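Putative DsbA oxidoreductase SCO1869 (Streptomyces coelicolor A3, PDB 3GL5) is probably a thiol-disulfide oxidoreductase of the DsbA family, built on a thioredoxin-type fold, although its substrates are not established. Local coordinates at residues 117-120 / 121-124; 193-196 / 197-201. All blocks are in the same frame, centred on the assembly; numbering follows the deposited sequence.

In the fold
From the N terminus the chain first forms strand 3-9 and the CxxC at the start of helix 14-28, then adds strand 36-42 and passes through several helices and short strands before reaching contact 1, about two turns of helix 116-128. Contact 2 follows much later, where strand 193-196, last of the four-stranded thioredoxin sheet, gives way to helix 201-213. Neither closes a long loop: contact 1 stays within successive turns of one helix, contact 2 within the bend after a strand. The two follow in series without nesting or crossing. The centres of contact 1 and contact 2 lie about 20 Å apart. Both border helix 14-28: contact 1 joins it to the helical part of the domain, contact 2 to the end of the sheet.

Contact 1. Residues 117-120 / 121-124; sequences EALL and DAFY
With CG anti to the backbone N in Leu119 (chi1 -175°) and CG of Phe123 set beside its own backbone N (chi1 -75°), the leucine reaches forward along the helix and the phenylalanine leans back over it. The two form an i, i+4 CH-pi contact on helix 116-128, in the helical part of this DsbA-like thioredoxin domain. Leu119 CD1 lies over one face of the Phe123 ring, 3.7 Å from its centroid and offset toward the rim at CE1 and CZ. Leu119 CG and CD2 also border that ring, at CE2 and CZ, and so widen the contact. Helices 101-111 and 138-147 bury the pair, with Leu103 and Leu106 of the first and Leu141 and Leu144 of the second touching Phe123. Were Phe123 replaced by an alanine, Leu119 CD1 would probably lose the ring face it lies over and a gap would be likely to open toward helices 101-111 and 138-147.

The next i, i+4 pair is turned differently. Leu120 and Tyr124 run side by side in the same direction, and Leu120 CD1 meets Tyr124 CE2 at 3.6 Å. This pair faces mainly helix 14-28: Tyr124 touches Cys16 of the disulfide and meets the Tyr17 ring, while Leu120 also reaches Leu107 of helix 101-111. The helix's own i to i+4 backbone bonds carry both pairs, among them Phe123 N to Leu119 O at 2.8 Å and Tyr124 N to Leu120 O at 3.0 Å.

On the more exposed side, the Glu117 and Asp121 carboxylates stand with their planes 69° apart. Lys20 makes a salt bridge to each, which probably offsets their mutual repulsion, for Glu117 OE2 lies 4.5 Å from Asp121 OD2.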
ATOM      1  N   GLU A 117       5.936  -0.009 -10.646  1.00 34.10           N
ATOM      2  CA  GLU A 117       5.814  -0.860 -11.812  1.00 34.92           C
ATOM      3  C   GLU A 117       6.769  -0.485 -12.955  1.00 33.77           C
ATOM      4  O   GLU A 117       7.329  -1.377 -13.621  1.00 32.71           O
ATOM      5  CB  GLU A 117       4.363  -1.005 -12.272  1.00 35.07           C
ATOM      6  CG  GLU A 117       4.215  -2.313 -13.037  1.00 40.61           C
ATOM      7  CD  GLU A 117       2.794  -2.810 -13.132  1.00 46.85           C
ATOM      8  OE1 GLU A 117       1.964  -2.462 -12.246  1.00 49.25           O
ATOM      9  OE2 GLU A 117       2.517  -3.567 -14.095  1.00 46.41           O
ATOM     10  N   ALA A 118       7.011   0.825 -13.114  1.00 32.14           N
ATOM     11  CA  ALA A 118       8.007   1.330 -14.066  1.00 30.55           C
ATOM     12  C   ALA A 118       9.419   0.856 -13.748  1.00 29.90           C
ATOM     13  O   ALA A 118      10.166   0.473 -14.646  1.00 31.62           O
ATOM     14  CB  ALA A 118       7.951   2.879 -14.191  1.00 29.91           C
ATOM     15  N   LEU A 119       9.824   0.851 -12.490  1.00 28.77           N
ATOM     16  CA  LEU A 119      11.191   0.402 -12.197  1.00 27.74           C
ATOM     17  C   LEU A 119      11.281  -1.144 -12.238  1.00 27.52           C
ATOM     18  O   LEU A 119      12.309  -1.722 -12.655  1.00 27.47           O
ATOM     19  CB  LEU A 119      11.699   0.940 -10.852  1.00 26.99           C
ATOM     20  CG  LEU A 119      13.160   0.648 -10.491  1.00 25.80           C
ATOM     21  CD1 LEU A 119      14.118   1.204 -11.551  1.00 24.60           C
ATOM     22  CD2 LEU A 119      13.506   1.126  -9.049  1.00 23.67           C
ATOM     23  N   LEU A 120      10.206  -1.796 -11.816  1.00 27.58           N
ATOM     24  CA  LEU A 120      10.140  -3.260 -11.892  1.00 28.97           C
ATOM     25  C   LEU A 120      10.326  -3.736 -13.355  1.00 28.49           C
ATOM     26  O   LEU A 120      11.197  -4.571 -13.654  1.00 28.28           O
ATOM     27  CB  LEU A 120       8.846  -3.759 -11.249  1.00 28.42           C
ATOM     28  CG  LEU A 120       8.630  -5.265 -11.208  1.00 29.89           C
ATOM     29  CD1 LEU A 120       9.778  -6.004 -10.455  1.00 26.43           C
ATOM     30  CD2 LEU A 120       7.234  -5.587 -10.647  1.00 24.70           C
ATOM     31  N   ASP A 121       9.541  -3.163 -14.266  1.00 28.82           N
ATOM     32  CA  ASP A 121       9.690  -3.478 -15.692  1.00 28.87           C
ATOM     33  C   ASP A 121      11.040  -3.085 -16.237  1.00 28.26           C
ATOM     34  O   ASP A 121      11.568  -3.816 -17.033  1.00 28.32           O
ATOM     35  CB  ASP A 121       8.600  -2.859 -16.540  1.00 29.12           C
ATOM     36  CG  ASP A 121       7.248  -3.474 -16.293  1.00 33.38           C
ATOM     37  OD1 ASP A 121       7.148  -4.688 -15.983  1.00 37.09           O
ATOM     38  OD2 ASP A 121       6.251  -2.721 -16.428  1.00 40.04           O
ATOM     39  N   ALA A 122      11.630  -1.974 -15.765  1.00 27.47           N
ATOM     40  CA  ALA A 122      12.972  -1.604 -16.198  1.00 26.53           C
ATOM     41  C   ALA A 122      14.005  -2.621 -15.768  1.00 26.23           C
ATOM     42  O   ALA A 122      14.894  -2.942 -16.518  1.00 25.39           O
ATOM     43  CB  ALA A 122      13.379  -0.229 -15.672  1.00 25.57           C
ATOM     44  N   PHE A 123      13.959  -3.017 -14.500  1.00 26.37           N
ATOM     45  CA  PHE A 123      14.906  -3.981 -14.006  1.00 27.45           C
ATOM     46  C   PHE A 123      14.778  -5.342 -14.740  1.00 27.85           C
ATOM     47  O   PHE A 123      15.805  -5.968 -15.050  1.00 28.38           O
ATOM     48  CB  PHE A 123      14.804  -4.158 -12.453  1.00 27.03           C
ATOM     49  CG  PHE A 123      15.413  -3.005 -11.654  1.00 27.96           C
ATOM     50  CD1 PHE A 123      16.211  -2.008 -12.292  1.00 29.30           C
ATOM     51  CD2 PHE A 123      15.212  -2.915 -10.262  1.00 26.81           C
ATOM     52  CE1 PHE A 123      16.794  -0.936 -11.548  1.00 25.65           C
ATOM     53  CE2 PHE A 123      15.802  -1.855  -9.525  1.00 27.06           C
ATOM     54  CZ  PHE A 123      16.605  -0.888 -10.170  1.00 21.90           C
ATOM     55  N   TYR A 124      13.537  -5.781 -14.990  1.00 27.96           N
ATOM     56  CA  TYR A 124      13.276  -7.024 -15.741  1.00 27.73           C
ATOM     57  C   TYR A 124      13.843  -6.953 -17.143  1.00 28.49           C
ATOM     58  O   TYR A 124      14.514  -7.922 -17.588  1.00 28.04           O
ATOM     59  CB  TYR A 124      11.784  -7.320 -15.842  1.00 27.56           C
ATOM     60  CG  TYR A 124      11.159  -8.004 -14.662  1.00 26.27           C
ATOM     61  CD1 TYR A 124      11.829  -9.037 -13.966  1.00 26.22           C
ATOM     62  CD2 TYR A 124       9.861  -7.652 -14.254  1.00 26.88           C
ATOM     63  CE1 TYR A 124      11.207  -9.679 -12.882  1.00 24.88           C
ATOM     64  CE2 TYR A 124       9.256  -8.271 -13.190  1.00 23.35           C
ATOM     65  CZ  TYR A 124       9.934  -9.282 -12.507  1.00 25.50           C
ATOM     66  OH  TYR A 124       9.310  -9.878 -11.446  1.00 27.86           O
TER

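Contact 2. Residues 193-196 / 197-201; sequences YGVS and GAQPA
Gly197, directly after Ser196, has a positive phi (83°), a backbone shape in which a side chain would collide with the carbonyl O of Ser196, so only glycine sits here comfortably. It turns the chain out of strand 193-196, and an inverse gamma turn centred on Ala198 carries it further round, with a weak bond from Gln199 N to Gly197 O at 2.9 Å.

Gln199 then folds back toward the strand. Its CG, set beside the backbone N (chi1 -60°), meets Val195 CG1 at 3.7 Å; the bend at chi2 then turns the amide toward the last carbonyl of the strand. Gln199 NE2 gives a weak, bent bond to Ser196 O, 3.3 Å long with 125° at the hydrogen.

This is the strand-to-helix connection that follows the edge strand of the thioredoxin sheet, with Pro200 at the N-cap position of helix 201-213. Phe204 of that helix touches both Val195 and Gln199, so the apolar parts of the pair face its first turns. Within the chain 193-196 is outermost, yet Tyr193, Gly194 and Val195 pair in parallel with a strand of the second subunit. From that subunit Ile221 packs on Val195, and Asp222 OD1 accepts a second weak bond from Gln199 NE2. The place of NE2 is somewhat doubtful, and its bonds to Ser196 O and to Asp222 OD1 of the second subunit share that doubt.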
ATOM      1  N   TYR A 193      -6.488 -16.618  -1.262  1.00 32.99           N
ATOM      2  CA  TYR A 193      -5.994 -17.597  -2.209  1.00 33.91           C
ATOM      3  C   TYR A 193      -4.533 -17.350  -2.592  1.00 33.84           C
ATOM      4  O   TYR A 193      -4.164 -16.237  -2.955  1.00 33.42           O
ATOM      5  CB  TYR A 193      -6.878 -17.568  -3.450  1.00 34.62           C
ATOM      6  CG  TYR A 193      -8.175 -18.325  -3.274  1.00 38.08           C
ATOM      7  CD1 TYR A 193      -8.250 -19.680  -3.594  1.00 41.80           C
ATOM      8  CD2 TYR A 193      -9.324 -17.699  -2.772  1.00 41.10           C
ATOM      9  CE1 TYR A 193      -9.439 -20.399  -3.445  1.00 42.83           C
ATOM     10  CE2 TYR A 193     -10.525 -18.416  -2.615  1.00 43.41           C
ATOM     11  CZ  TYR A 193     -10.561 -19.764  -2.953  1.00 43.64           C
ATOM     12  OH  TYR A 193     -11.713 -20.501  -2.805  1.00 47.43           O
ATOM     13  N   GLY A 194      -3.712 -18.394  -2.525  1.00 33.73           N
ATOM     14  CA  GLY A 194      -2.333 -18.315  -3.007  1.00 33.26           C
ATOM     15  C   GLY A 194      -2.171 -18.962  -4.366  1.00 32.86           C
ATOM     16  O   GLY A 194      -2.532 -20.095  -4.556  1.00 33.75           O
ATOM     17  N   VAL A 195      -1.610 -18.250  -5.320  1.00 32.50           N
ATOM     18  CA  VAL A 195      -1.276 -18.865  -6.590  1.00 31.80           C
ATOM     19  C   VAL A 195       0.229 -18.824  -6.846  1.00 31.18           C
ATOM     20  O   VAL A 195       0.868 -17.776  -6.746  1.00 30.36           O
ATOM     21  CB  VAL A 195      -2.061 -18.211  -7.746  1.00 32.59           C
ATOM     22  CG1 VAL A 195      -1.569 -18.738  -9.085  1.00 31.42           C
ATOM     23  CG2 VAL A 195      -3.558 -18.491  -7.544  1.00 31.36           C
ATOM     24  N   SER A 196       0.785 -19.986  -7.181  1.00 30.19           N
ATOM     25  CA  SER A 196       2.210 -20.111  -7.319  1.00 29.56           C
ATOM     26  C   SER A 196       2.631 -20.471  -8.740  1.00 28.73           C
ATOM     27  O   SER A 196       1.991 -21.285  -9.405  1.00 28.40           O
ATOM     28  CB  SER A 196       2.723 -21.154  -6.330  1.00 29.76           C
ATOM     29  OG  SER A 196       3.948 -21.674  -6.792  1.00 31.96           O
ATOM     30  N   GLY A 197       3.722 -19.871  -9.193  1.00 28.01           N
ATOM     31  CA  GLY A 197       4.229 -20.106 -10.539  1.00 27.95           C
ATOM     32  C   GLY A 197       3.572 -19.293 -11.647  1.00 28.07           C
ATOM     33  O   GLY A 197       2.519 -18.644 -11.444  1.00 26.38           O
ATOM     34  N   ALA A 198       4.217 -19.315 -12.816  1.00 28.45           N
ATOM     35  CA  ALA A 198       3.713 -18.666 -14.036  1.00 29.55           C
ATOM     36  C   ALA A 198       2.595 -19.493 -14.700  1.00 30.42           C
ATOM     37  O   ALA A 198       2.755 -20.109 -15.755  1.00 30.64           O
ATOM     38  CB  ALA A 198       4.846 -18.386 -15.024  1.00 28.98           C
ATOM     39  N   GLN A 199       1.442 -19.460 -14.064  1.00 31.42           N
ATOM     40  CA  GLN A 199       0.252 -20.148 -14.514  1.00 31.93           C
ATOM     41  C   GLN A 199      -0.305 -19.565 -15.855  1.00 32.30           C
ATOM     42  O   GLN A 199       0.004 -18.403 -16.217  1.00 32.46           O
ATOM     43  CB  GLN A 199      -0.768 -20.010 -13.389  1.00 31.60           C
ATOM     44  CG  GLN A 199      -0.304 -20.612 -12.057  1.00 33.09           C
ATOM     45  CD  GLN A 199      -0.786 -22.060 -11.869  1.00 37.87           C
ATOM     46  OE1 GLN A 199      -1.973 -22.349 -12.035  1.00 36.86           O
ATOM     47  NE2 GLN A 199       0.136 -22.969 -11.519  1.00 37.89           N
ATOM     48  N   PRO A 200      -1.106 -20.368 -16.598  1.00 32.04           N
ATOM     49  CA  PRO A 200      -1.879 -19.877 -17.757  1.00 32.15           C
ATOM     50  C   PRO A 200      -2.754 -18.699 -17.363  1.00 32.55           C
ATOM     51  O   PRO A 200      -3.274 -18.659 -16.246  1.00 33.67           O
ATOM     52  CB  PRO A 200      -2.791 -21.077 -18.128  1.00 32.38           C
ATOM     53  CG  PRO A 200      -2.090 -22.313 -17.577  1.00 31.45           C
ATOM     54  CD  PRO A 200      -1.146 -21.845 -16.463  1.00 32.56           C
ATOM     55  N   ALA A 201      -2.951 -17.745 -18.255  1.00 32.49           N
ATOM     56  CA  ALA A 201      -3.809 -16.625 -17.889  1.00 33.26           C
ATOM     57  C   ALA A 201      -5.170 -17.142 -17.435  1.00 33.56           C
ATOM     58  O   ALA A 201      -5.845 -16.476 -16.627  1.00 33.92           O
ATOM     59  CB  ALA A 201      -3.933 -15.586 -19.039  1.00 32.99           C
TER